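Local coordinates for protein poly-beta-1,6-N-acetyl-D-glucosamine N-deacetylase (Aggregatibacter actinomycetemcomitans, PDB 4U10) that probably removes acetyl groups from poly-beta-1,6-N-acetyl-D-glucosamine as a metal-dependent hydrolase, this chain being its polysaccharide deacetylase domain, at residues K22-F25 and P26-S30; A78-Y81 and N82-P86; L119-V123 and F124-D128. One frame throughout, in Å; residues are numbered along the deposited sequence.

Interaction 1. Residues K22-F25 and P26-S30; sequences KQYF and PQTIS
Phe25 and Thr28 close a type II beta turn, with Pro26 and Gln27 at its corners, just before the short parallel strand 29-30. Gln27 takes the left-handed backbone conformation (phi 61°) that the third position of such a turn requires. The tight part of the contact is the mouth of the turn. Phe25 O receives the hydroxyl of Thr28 at 2.8 Å from OG1, while the usual turn bond from Thr28 N to the same oxygen is weak at 3.5 Å. The hydroxyl approaches from above the carbonyl plane, 38° out of it. It can do so because chi1 of -59° holds OG1 beside Thr28 N, so that both donors face one acceptor. Tyr24 also packs on this threonine: its CB lies 3.4 Å from Thr28 OG1, and the methyl CG2 sits over one face of the tyrosine ring, 3.9 Å from CG. The two side chains cross at about a right angle. The phenol continues past the threonine, and its OH bonds to Asp15, which also forms a salt bridge with Lys22 NZ.

The outer side is looser, with the Pro26 ring exposed at the bend. The Gln27 side chain turns away from residues 22-25 and touches His10, a zinc ligand; at its nearest it lies about 7 Å from a bound zinc ion. The Phe25 ring leaves the turn to pack on other parts of the chain, meeting Tyr77 at an inclined angle and Tyr114 edge-to-face. The turn thus brings the side chains of Phe25 and Gln27 close to the zinc ligands Asp75 and His10. Within the turn, Pro26 CD lies at the edge of the Phe25 ring, near its plane, and 3.3 Å from Phe25 CB, a closeness that follows largely from the peptide link.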
ATOM      1  N   LYS A  22     -10.696 -20.272   0.558  1.00 36.24           N
ATOM      2  CA  LYS A  22     -11.827 -19.402   0.949  1.00 36.24           C
ATOM      3  C   LYS A  22     -12.173 -18.231   0.021  1.00 33.19           C
ATOM      4  O   LYS A  22     -13.096 -17.466   0.309  1.00 35.79           O
ATOM      5  CB  LYS A  22     -11.578 -18.833   2.328  1.00 35.43           C
ATOM      6  CG  LYS A  22     -11.433 -19.889   3.412  1.00 35.38           C
ATOM      7  CD  LYS A  22     -12.628 -20.077   4.333  1.00 33.86           C
ATOM      8  CE  LYS A  22     -13.478 -18.861   4.660  1.00 29.98           C
ATOM      9  NZ  LYS A  22     -13.946 -18.764   6.074  1.00 27.96           N
ATOM     10  N   GLN A  23     -11.448 -18.120  -1.078  1.00 28.31           N
ATOM     11  CA  GLN A  23     -11.609 -17.069  -2.094  1.00 28.12           C
ATOM     12  C   GLN A  23     -11.374 -15.643  -1.600  1.00 25.54           C
ATOM     13  O   GLN A  23     -11.833 -14.707  -2.211  1.00 24.43           O
ATOM     14  CB  GLN A  23     -12.939 -17.210  -2.868  1.00 29.67           C
ATOM     15  CG  GLN A  23     -12.974 -18.483  -3.722  1.00 35.23           C
ATOM     16  CD  GLN A  23     -14.321 -18.715  -4.426  1.00 42.65           C
ATOM     17  OE1 GLN A  23     -15.311 -19.075  -3.791  1.00 49.53           O
ATOM     18  NE2 GLN A  23     -14.350 -18.527  -5.743  1.00 42.12           N
ATOM     19  N   TYR A  24     -10.644 -15.456  -0.516  1.00 22.29           N
ATOM     20  CA  TYR A  24     -10.259 -14.087  -0.230  1.00 26.30           C
ATOM     21  C   TYR A  24      -9.238 -13.646  -1.319  1.00 23.59           C
ATOM     22  O   TYR A  24      -8.691 -14.446  -2.047  1.00 22.40           O
ATOM     23  CB  TYR A  24      -9.617 -13.956   1.163  1.00 23.46           C
ATOM     24  CG  TYR A  24     -10.562 -14.227   2.295  1.00 24.94           C
ATOM     25  CD1 TYR A  24     -11.573 -13.291   2.619  1.00 23.79           C
ATOM     26  CD2 TYR A  24     -10.458 -15.395   3.063  1.00 24.17           C
ATOM     27  CE1 TYR A  24     -12.447 -13.515   3.664  1.00 24.71           C
ATOM     28  CE2 TYR A  24     -11.321 -15.617   4.142  1.00 25.55           C
ATOM     29  CZ  TYR A  24     -12.316 -14.663   4.427  1.00 24.91           C
ATOM     30  OH  TYR A  24     -13.171 -14.840   5.474  1.00 24.13           O
ATOM     31  N   PHE A  25      -8.942 -12.370  -1.325  1.00 22.59           N
ATOM     32  CA  PHE A  25      -7.857 -11.843  -2.089  1.00 22.16           C
ATOM     33  C   PHE A  25      -6.521 -12.298  -1.533  1.00 20.54           C
ATOM     34  O   PHE A  25      -6.440 -12.737  -0.392  1.00 19.88           O
ATOM     35  CB  PHE A  25      -7.974 -10.324  -2.097  1.00 26.47           C
ATOM     36  CG  PHE A  25      -9.145  -9.820  -2.905  1.00 30.90           C
ATOM     37  CD1 PHE A  25      -9.016  -9.581  -4.268  1.00 34.90           C
ATOM     38  CD2 PHE A  25     -10.371  -9.553  -2.277  1.00 36.90           C
ATOM     39  CE1 PHE A  25     -10.103  -9.122  -5.010  1.00 38.40           C
ATOM     40  CE2 PHE A  25     -11.462  -9.066  -3.000  1.00 39.95           C
ATOM     41  CZ  PHE A  25     -11.320  -8.868  -4.371  1.00 42.23           C
ATOM     42  N   PRO A  26      -5.448 -12.185  -2.335  1.00 20.15           N
ATOM     43  CA  PRO A  26      -4.171 -12.647  -1.880  1.00 21.10           C
ATOM     44  C   PRO A  26      -3.665 -11.997  -0.557  1.00 19.57           C
ATOM     45  O   PRO A  26      -3.962 -10.846  -0.278  1.00 17.32           O
ATOM     46  CB  PRO A  26      -3.234 -12.343  -3.060  1.00 22.60           C
ATOM     47  CG  PRO A  26      -4.159 -12.273  -4.256  1.00 22.06           C
ATOM     48  CD  PRO A  26      -5.408 -11.677  -3.720  1.00 22.46           C
ATOM     49  N   GLN A  27      -2.891 -12.770   0.205  1.00 21.17           N
ATOM     50  CA  GLN A  27      -2.275 -12.332   1.476  1.00 21.46           C
ATOM     51  C   GLN A  27      -3.256 -11.919   2.563  1.00 20.99           C
ATOM     52  O   GLN A  27      -2.892 -11.159   3.485  1.00 19.69           O
ATOM     53  CB  GLN A  27      -1.264 -11.214   1.194  1.00 24.00           C
ATOM     54  CG  GLN A  27       0.071 -11.784   0.713  1.00 26.45           C
ATOM     55  CD  GLN A  27       0.021 -12.356  -0.698  1.00 30.38           C
ATOM     56  OE1 GLN A  27      -0.216 -11.623  -1.655  1.00 28.94           O
ATOM     57  NE2 GLN A  27       0.303 -13.672  -0.830  1.00 32.89           N
ATOM     58  N   THR A  28      -4.513 -12.359   2.465  1.00 18.77           N
ATOM     59  CA  THR A  28      -5.444 -12.089   3.534  1.00 19.31           C
ATOM     60  C   THR A  28      -5.038 -12.907   4.776  1.00 19.89           C
ATOM     61  O   THR A  28      -4.764 -14.095   4.675  1.00 21.62           O
ATOM     62  CB  THR A  28      -6.900 -12.394   3.144  1.00 18.81           C
ATOM     63  OG1 THR A  28      -7.289 -11.609   2.006  1.00 17.95           O
ATOM     64  CG2 THR A  28      -7.877 -12.151   4.287  1.00 19.12           C
ATOM     65  N   ILE A  29      -4.954 -12.260   5.948  1.00 17.56           N
ATOM     66  CA  ILE A  29      -4.619 -12.962   7.190  1.00 16.00           C
ATOM     67  C   ILE A  29      -5.713 -12.726   8.250  1.00 16.58           C
ATOM     68  O   ILE A  29      -6.636 -11.967   8.004  1.00 14.88           O
ATOM     69  CB  ILE A  29      -3.269 -12.539   7.732  1.00 16.94           C
ATOM     70  CG1 ILE A  29      -3.297 -11.090   8.214  1.00 14.62           C
ATOM     71  CG2 ILE A  29      -2.204 -12.729   6.690  1.00 16.25           C
ATOM     72  CD1 ILE A  29      -2.050 -10.754   8.993  1.00 15.64           C
ATOM     73  N   SER A  30      -5.596 -13.414   9.395  1.00 17.49           N
ATOM     74  CA  SER A  30      -6.556 -13.327  10.474  1.00 18.82           C
ATOM     75  C   SER A  30      -6.116 -12.199  11.373  1.00 17.46           C
ATOM     76  O   SER A  30      -4.923 -11.851  11.458  1.00 18.33           O
ATOM     77  CB  SER A  30      -6.647 -14.643  11.309  1.00 19.25           C
ATOM     78  OG  SER A  30      -5.393 -14.889  11.942  1.00 19.36           O
TER

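Interaction 2. Residues A78-Y81 and N82-P86; sequences ATMY and NVIYP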
ATOM      1  N   ALA A  78     -12.445  -2.627   2.933  1.00 16.87           N
ATOM      2  CA  ALA A  78     -13.263  -2.209   4.043  1.00 16.46           C
ATOM      3  C   ALA A  78     -12.718  -2.754   5.397  1.00 15.95           C
ATOM      4  O   ALA A  78     -12.877  -2.136   6.442  1.00 17.06           O
ATOM      5  CB  ALA A  78     -14.733  -2.598   3.829  1.00 16.54           C
ATOM      6  N   THR A  79     -11.988  -3.835   5.364  1.00 17.43           N
ATOM      7  CA  THR A  79     -11.364  -4.373   6.578  1.00 17.21           C
ATOM      8  C   THR A  79     -10.404  -3.426   7.254  1.00 16.09           C
ATOM      9  O   THR A  79     -10.154  -3.591   8.427  1.00 16.88           O
ATOM     10  CB  THR A  79     -10.623  -5.703   6.336  1.00 16.54           C
ATOM     11  OG1 THR A  79      -9.612  -5.570   5.305  1.00 17.54           O
ATOM     12  CG2 THR A  79     -11.670  -6.784   6.027  1.00 17.98           C
HETATM   13  N   MSE A  80      -9.815  -2.509   6.498  1.00 15.94           N
HETATM   14  CA  MSE A  80      -8.992  -1.434   7.072  1.00 15.04           C
HETATM   15  C   MSE A  80      -9.753  -0.706   8.131  1.00 14.38           C
HETATM   16  O   MSE A  80      -9.267  -0.462   9.257  1.00 14.51           O
HETATM   17  CB  MSE A  80      -8.418  -0.515   5.993  1.00 14.50           C
HETATM   18  CG  MSE A  80      -7.561   0.588   6.614  1.00 12.84           C
HETATM   19 SE   MSE A  80      -5.847  -0.150   7.188  1.00 15.45          SE
HETATM   20  CE  MSE A  80      -5.429   1.244   8.502  1.00 13.77           C
ATOM     21  N   TYR A  81     -10.965  -0.308   7.806  1.00 14.55           N
ATOM     22  CA  TYR A  81     -11.749   0.409   8.788  1.00 15.04           C
ATOM     23  C   TYR A  81     -12.399  -0.479   9.825  1.00 16.20           C
ATOM     24  O   TYR A  81     -12.481  -0.077  10.997  1.00 16.93           O
ATOM     25  CB  TYR A  81     -12.829   1.196   8.077  1.00 16.34           C
ATOM     26  CG  TYR A  81     -13.684   2.096   8.960  1.00 18.44           C
ATOM     27  CD1 TYR A  81     -13.246   3.366   9.327  1.00 19.48           C
ATOM     28  CD2 TYR A  81     -14.961   1.715   9.339  1.00 19.34           C
ATOM     29  CE1 TYR A  81     -14.035   4.197  10.110  1.00 20.50           C
ATOM     30  CE2 TYR A  81     -15.760   2.556  10.113  1.00 20.83           C
ATOM     31  CZ  TYR A  81     -15.292   3.779  10.502  1.00 21.57           C
ATOM     32  OH  TYR A  81     -16.086   4.630  11.238  1.00 22.96           O
ATOM     33  N   ASN A  82     -12.905  -1.647   9.395  1.00 15.98           N
ATOM     34  CA  ASN A  82     -13.723  -2.531  10.231  1.00 17.38           C
ATOM     35  C   ASN A  82     -12.975  -3.475  11.180  1.00 17.67           C
ATOM     36  O   ASN A  82     -13.554  -3.923  12.163  1.00 16.57           O
ATOM     37  CB  ASN A  82     -14.632  -3.444   9.385  1.00 19.42           C
ATOM     38  CG  ASN A  82     -15.650  -2.672   8.603  1.00 21.88           C
ATOM     39  OD1 ASN A  82     -16.086  -1.598   9.026  1.00 24.83           O
ATOM     40  ND2 ASN A  82     -15.990  -3.165   7.401  1.00 23.71           N
ATOM     41  N   VAL A  83     -11.743  -3.831  10.845  1.00 16.31           N
ATOM     42  CA  VAL A  83     -11.023  -4.841  11.558  1.00 16.25           C
ATOM     43  C   VAL A  83      -9.713  -4.234  12.012  1.00 17.18           C
ATOM     44  O   VAL A  83      -9.437  -4.222  13.194  1.00 20.33           O
ATOM     45  CB  VAL A  83     -10.764  -6.077  10.685  1.00 16.54           C
ATOM     46  CG1 VAL A  83      -9.846  -7.082  11.402  1.00 18.88           C
ATOM     47  CG2 VAL A  83     -12.081  -6.732  10.263  1.00 17.10           C
ATOM     48  N   ILE A  84      -8.965  -3.624  11.108  1.00 15.94           N
ATOM     49  CA  ILE A  84      -7.615  -3.189  11.432  1.00 15.29           C
ATOM     50  C   ILE A  84      -7.599  -1.960  12.341  1.00 15.24           C
ATOM     51  O   ILE A  84      -6.882  -1.917  13.334  1.00 15.90           O
ATOM     52  CB  ILE A  84      -6.832  -2.942  10.140  1.00 15.87           C
ATOM     53  CG1 ILE A  84      -6.632  -4.271   9.415  1.00 15.79           C
ATOM     54  CG2 ILE A  84      -5.470  -2.339  10.442  1.00 15.85           C
ATOM     55  CD1 ILE A  84      -6.517  -4.136   7.929  1.00 17.53           C
ATOM     56  N   TYR A  85      -8.367  -0.951  11.986  1.00 15.94           N
ATOM     57  CA  TYR A  85      -8.266   0.350  12.595  1.00 16.28           C
ATOM     58  C   TYR A  85      -8.537   0.304  14.095  1.00 18.50           C
ATOM     59  O   TYR A  85      -7.735   0.802  14.862  1.00 21.10           O
ATOM     60  CB  TYR A  85      -9.152   1.335  11.787  1.00 17.01           C
ATOM     61  CG  TYR A  85      -9.291   2.716  12.345  1.00 17.63           C
ATOM     62  CD1 TYR A  85      -8.188   3.488  12.583  1.00 17.95           C
ATOM     63  CD2 TYR A  85     -10.568   3.273  12.603  1.00 18.87           C
ATOM     64  CE1 TYR A  85      -8.325   4.779  13.110  1.00 18.06           C
ATOM     65  CE2 TYR A  85     -10.713   4.554  13.113  1.00 18.68           C
ATOM     66  CZ  TYR A  85      -9.602   5.293  13.354  1.00 18.53           C
ATOM     67  OH  TYR A  85      -9.731   6.540  13.858  1.00 17.55           O
ATOM     68  N   PRO A  86      -9.601  -0.392  14.538  1.00 17.75           N
ATOM     69  CA  PRO A  86      -9.820  -0.515  15.980  1.00 19.43           C
ATOM     70  C   PRO A  86      -8.578  -1.090  16.738  1.00 18.85           C
ATOM     71  O   PRO A  86      -8.261  -0.622  17.832  1.00 18.02           O
ATOM     72  CB  PRO A  86     -11.020  -1.458  16.097  1.00 19.74           C
ATOM     73  CG  PRO A  86     -11.659  -1.503  14.744  1.00 21.21           C
ATOM     74  CD  PRO A  86     -10.613  -1.087  13.740  1.00 19.82           C
TER
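Thr79 O is shared by Val83 N and Ile84 N in the first turns of helix 79-91, the helix of the beta-alpha-beta unit that links strands 68-75 and 95-99. Each N-O separation from Thr79 O is 2.9 Å, but Ile84 N lies nearly along the C=O axis, whereas Val83 N comes from above the carbonyl plane. Ile84 is five residues on from Thr79, the mark of a pi-type turn, and Tyr85 N repeats that spacing by bonding to Met80 O at 2.9 Å. Before these, Asn82 N makes an ordinary alpha-helical bond to Ala78 O. The pi-type turn spans 82-84; at Pro86, which has no N-H to offer, the helix kinks, and Pro86 CD lies 3.5 Å from Tyr81 O.

Selenomethionine Met80, bent at chi2 (75°), crosses Ile84 at about a right angle and brings SE to 3.9 Å from Ile84 CG2. On another flank, Asn82 OD1 lies in the plane of the Tyr81 ring at its edge, 3.5 Å from CD2, with amide and ring planes 74° apart.

Farther out, Met80 and Ile84 rest on Phe73 of strand 68-75, while Tyr85 packs on helix 127-135. That helix also holds the far end of Tyr81, whose OH bonds to Glu132 OE1; at the helix start, Thr79 OG1 bonds to Ser11 OG.

Interaction 3. Residues L119-V123 and F124-D128; sequences LPRNV and FVTWD. Unlike the reference sequence in segment 124-128: Asp128 (reference Glu).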
ATOM      1  N   LEU A 119     -16.849  -6.323  -8.589  1.00 20.76           N
ATOM      2  CA  LEU A 119     -16.908  -6.429  -7.148  1.00 21.75           C
ATOM      3  C   LEU A 119     -17.920  -5.430  -6.512  1.00 23.11           C
ATOM      4  O   LEU A 119     -17.949  -4.247  -6.922  1.00 22.30           O
ATOM      5  CB  LEU A 119     -15.525  -6.099  -6.575  1.00 20.95           C
ATOM      6  CG  LEU A 119     -14.406  -7.096  -6.754  1.00 20.64           C
ATOM      7  CD1 LEU A 119     -13.092  -6.425  -6.314  1.00 22.25           C
ATOM      8  CD2 LEU A 119     -14.700  -8.328  -5.927  1.00 23.92           C
ATOM      9  N   PRO A 120     -18.679  -5.872  -5.487  1.00 25.18           N
ATOM     10  CA  PRO A 120     -19.515  -4.969  -4.726  1.00 27.46           C
ATOM     11  C   PRO A 120     -18.679  -3.789  -4.277  1.00 28.71           C
ATOM     12  O   PRO A 120     -17.477  -3.947  -4.029  1.00 26.25           O
ATOM     13  CB  PRO A 120     -19.979  -5.833  -3.543  1.00 29.24           C
ATOM     14  CG  PRO A 120     -19.914  -7.243  -4.026  1.00 28.39           C
ATOM     15  CD  PRO A 120     -18.744  -7.261  -4.958  1.00 28.73           C
ATOM     16  N   ARG A 121     -19.264  -2.598  -4.285  1.00 28.37           N
ATOM     17  CA  ARG A 121     -18.539  -1.410  -3.856  1.00 28.60           C
ATOM     18  C   ARG A 121     -18.032  -1.546  -2.373  1.00 29.17           C
ATOM     19  O   ARG A 121     -16.996  -0.982  -2.029  1.00 28.13           O
ATOM     20  CB  ARG A 121     -19.368  -0.148  -4.113  1.00 27.56           C
ATOM     21  CG  ARG A 121     -18.878   1.154  -3.441  1.00 27.36           C
ATOM     22  CD  ARG A 121     -17.618   1.698  -4.107  1.00 26.31           C
ATOM     23  NE  ARG A 121     -17.081   2.890  -3.438  1.00 24.90           N
ATOM     24  CZ  ARG A 121     -16.439   2.880  -2.273  1.00 23.22           C
ATOM     25  NH1 ARG A 121     -16.208   1.733  -1.652  1.00 24.82           N
ATOM     26  NH2 ARG A 121     -15.967   4.006  -1.767  1.00 22.00           N
ATOM     27  N   ASN A 122     -18.720  -2.311  -1.519  1.00 29.41           N
ATOM     28  CA  ASN A 122     -18.305  -2.390  -0.091  1.00 28.59           C
ATOM     29  C   ASN A 122     -17.339  -3.419   0.247  1.00 28.37           C
ATOM     30  O   ASN A 122     -17.017  -3.623   1.408  1.00 33.20           O
ATOM     31  CB  ASN A 122     -19.446  -2.575   0.801  1.00 32.85           C
ATOM     32  CG  ASN A 122     -20.421  -1.482   0.644  1.00 32.15           C
ATOM     33  OD1 ASN A 122     -20.111  -0.314   0.954  1.00 34.08           O
ATOM     34  ND2 ASN A 122     -21.596  -1.827   0.168  1.00 28.97           N
ATOM     35  N   VAL A 123     -16.749  -4.002  -0.764  1.00 26.09           N
ATOM     36  CA  VAL A 123     -15.471  -4.576  -0.530  1.00 23.77           C
ATOM     37  C   VAL A 123     -14.489  -3.489  -0.045  1.00 23.69           C
ATOM     38  O   VAL A 123     -13.564  -3.829   0.716  1.00 23.62           O
ATOM     39  CB  VAL A 123     -14.962  -5.300  -1.771  1.00 24.11           C
ATOM     40  CG1 VAL A 123     -13.555  -5.847  -1.512  1.00 23.96           C
ATOM     41  CG2 VAL A 123     -15.931  -6.436  -2.100  1.00 23.98           C
ATOM     42  N   PHE A 124     -14.714  -2.225  -0.429  1.00 19.91           N
ATOM     43  CA  PHE A 124     -13.769  -1.147  -0.125  1.00 20.34           C
ATOM     44  C   PHE A 124     -14.296  -0.073   0.766  1.00 19.93           C
ATOM     45  O   PHE A 124     -15.511   0.163   0.834  1.00 19.52           O
ATOM     46  CB  PHE A 124     -13.228  -0.545  -1.429  1.00 20.52           C
ATOM     47  CG  PHE A 124     -12.634  -1.578  -2.335  1.00 21.13           C
ATOM     48  CD1 PHE A 124     -11.420  -2.120  -2.066  1.00 23.18           C
ATOM     49  CD2 PHE A 124     -13.364  -2.111  -3.405  1.00 23.64           C
ATOM     50  CE1 PHE A 124     -10.896  -3.136  -2.865  1.00 24.05           C
ATOM     51  CE2 PHE A 124     -12.844  -3.119  -4.212  1.00 21.14           C
ATOM     52  CZ  PHE A 124     -11.618  -3.630  -3.945  1.00 22.66           C
ATOM     53  N   VAL A 125     -13.385   0.626   1.415  1.00 18.26           N
ATOM     54  CA  VAL A 125     -13.742   1.765   2.265  1.00 19.12           C
ATOM     55  C   VAL A 125     -14.491   2.883   1.500  1.00 19.72           C
ATOM     56  O   VAL A 125     -14.403   2.960   0.297  1.00 19.75           O
ATOM     57  CB  VAL A 125     -12.524   2.398   3.009  1.00 18.71           C
ATOM     58  CG1 VAL A 125     -11.913   1.452   4.051  1.00 19.46           C
ATOM     59  CG2 VAL A 125     -11.468   2.913   2.056  1.00 18.25           C
ATOM     60  N   THR A 126     -15.191   3.730   2.237  1.00 18.30           N
ATOM     61  CA  THR A 126     -15.712   5.019   1.744  1.00 20.64           C
ATOM     62  C   THR A 126     -14.727   6.124   2.159  1.00 19.80           C
ATOM     63  O   THR A 126     -13.965   5.961   3.083  1.00 18.47           O
ATOM     64  CB  THR A 126     -17.112   5.310   2.338  1.00 23.48           C
ATOM     65  OG1 THR A 126     -17.038   5.538   3.749  1.00 26.41           O
ATOM     66  CG2 THR A 126     -18.089   4.176   2.122  1.00 25.72           C
ATOM     67  N   TRP A 127     -14.771   7.255   1.505  1.00 19.26           N
ATOM     68  CA  TRP A 127     -13.907   8.370   1.865  1.00 19.47           C
ATOM     69  C   TRP A 127     -14.121   8.967   3.264  1.00 20.50           C
ATOM     70  O   TRP A 127     -13.169   9.492   3.855  1.00 20.00           O
ATOM     71  CB  TRP A 127     -14.036   9.473   0.829  1.00 18.46           C
ATOM     72  CG  TRP A 127     -13.368   9.197  -0.504  1.00 16.99           C
ATOM     73  CD1 TRP A 127     -13.983   9.071  -1.714  1.00 16.38           C
ATOM     74  CD2 TRP A 127     -11.980   9.048  -0.745  1.00 16.69           C
ATOM     75  NE1 TRP A 127     -13.072   8.899  -2.689  1.00 16.95           N
ATOM     76  CE2 TRP A 127     -11.824   8.839  -2.136  1.00 16.79           C
ATOM     77  CE3 TRP A 127     -10.846   9.012   0.084  1.00 16.78           C
ATOM     78  CZ2 TRP A 127     -10.571   8.642  -2.738  1.00 15.50           C
ATOM     79  CZ3 TRP A 127      -9.590   8.823  -0.499  1.00 17.42           C
ATOM     80  CH2 TRP A 127      -9.459   8.646  -1.915  1.00 16.88           C
ATOM     81  N   ASP A 128     -15.375   8.910   3.760  1.00 20.00           N
ATOM     82  CA  ASP A 128     -15.718   9.296   5.135  1.00 20.23           C
ATOM     83  C   ASP A 128     -14.876   8.468   6.075  1.00 17.76           C
ATOM     84  O   ASP A 128     -14.259   8.994   6.948  1.00 16.44           O
ATOM     85  CB  ASP A 128     -17.208   9.046   5.496  1.00 23.12           C
ATOM     86  CG  ASP A 128     -18.204   9.825   4.573  1.00 33.91           C
ATOM     87  OD1 ASP A 128     -17.993  11.048   4.260  1.00 35.90           O
ATOM     88  OD2 ASP A 128     -19.215   9.198   4.136  1.00 39.98           O
TER
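Val125 O is gripped by both terminal nitrogens of Arg121, with NH1 at 2.9 Å and NH2 at 2.8 Å. The fork is end-on, through NH1 and NH2, with the oxygen close to the guanidinium plane; NH2 stands only slightly tilted from the carbonyl plane, but NH1 is well above it. NH1 also makes a weak bond to Phe124 O. The arginine chain, bent at chi2 (73°), doubles back to reach the backbone that follows its own short 3-10 segment, 121-123. Phe124 N closes this turn with a bond of 3.1 Å to Arg121 O, at an N-H...O angle of 162°. Outside the turn, Arg121 NE donates to Thr106 O and NH2 also to Leu104 O, so the buried guanidinium is held by carbonyls of Phe124 and Val125, of the end of helix 101-104 and of the loop after it, which fixes its rotation.

The apolar half is built round the Phe124 ring. Val123 CG1 makes a CH-pi contact over one face, 3.9 Å from the centroid and 14° off the ring normal. Leu119 CD1 comes to the ring edge instead, 3.9 Å from Phe124 CE2, the two side chains crossing at about a right angle. The ring also meets Trp103, and the Phe124 side chain comes within about 5 Å of that of Asp75, a zinc ligand.

Thr126 is the N-cap of helix 127-135: its side chain caps a backbone N farther on, and Thr126 N donates to Gln129 OE1, as in a capping box. The connection thus runs from strand 117-119 to that helix, with Leu119 backbone-bonded to Ile112 of strand 112-114, Val125 against helix 101-104, and Trp127 touching both helix 101-104 and helix 177-199.

In the fold
The three contacts follow one another along the chain and lie near the zinc ligands of the deacetylase domain. Centres of interactions 1 and 3 are about 17 Å apart, of 1 and 2 about 15 Å, and of 2 and 3, which share one side of the chain's centre, about 12 Å. Interactions 1 and 3 meet where Phe25 CZ packs 3.6 Å from Leu119 CD1; interactions 2 and 3 meet through a probable hydrogen bond from Ala78 N to Val123 O. Interactions 1 and 2 do not touch, yet both border strand 3-13, which carries His10. Loop 22-30, the start of helix 79-91 and loop 119-128 all approach the region of His10 and Asp75.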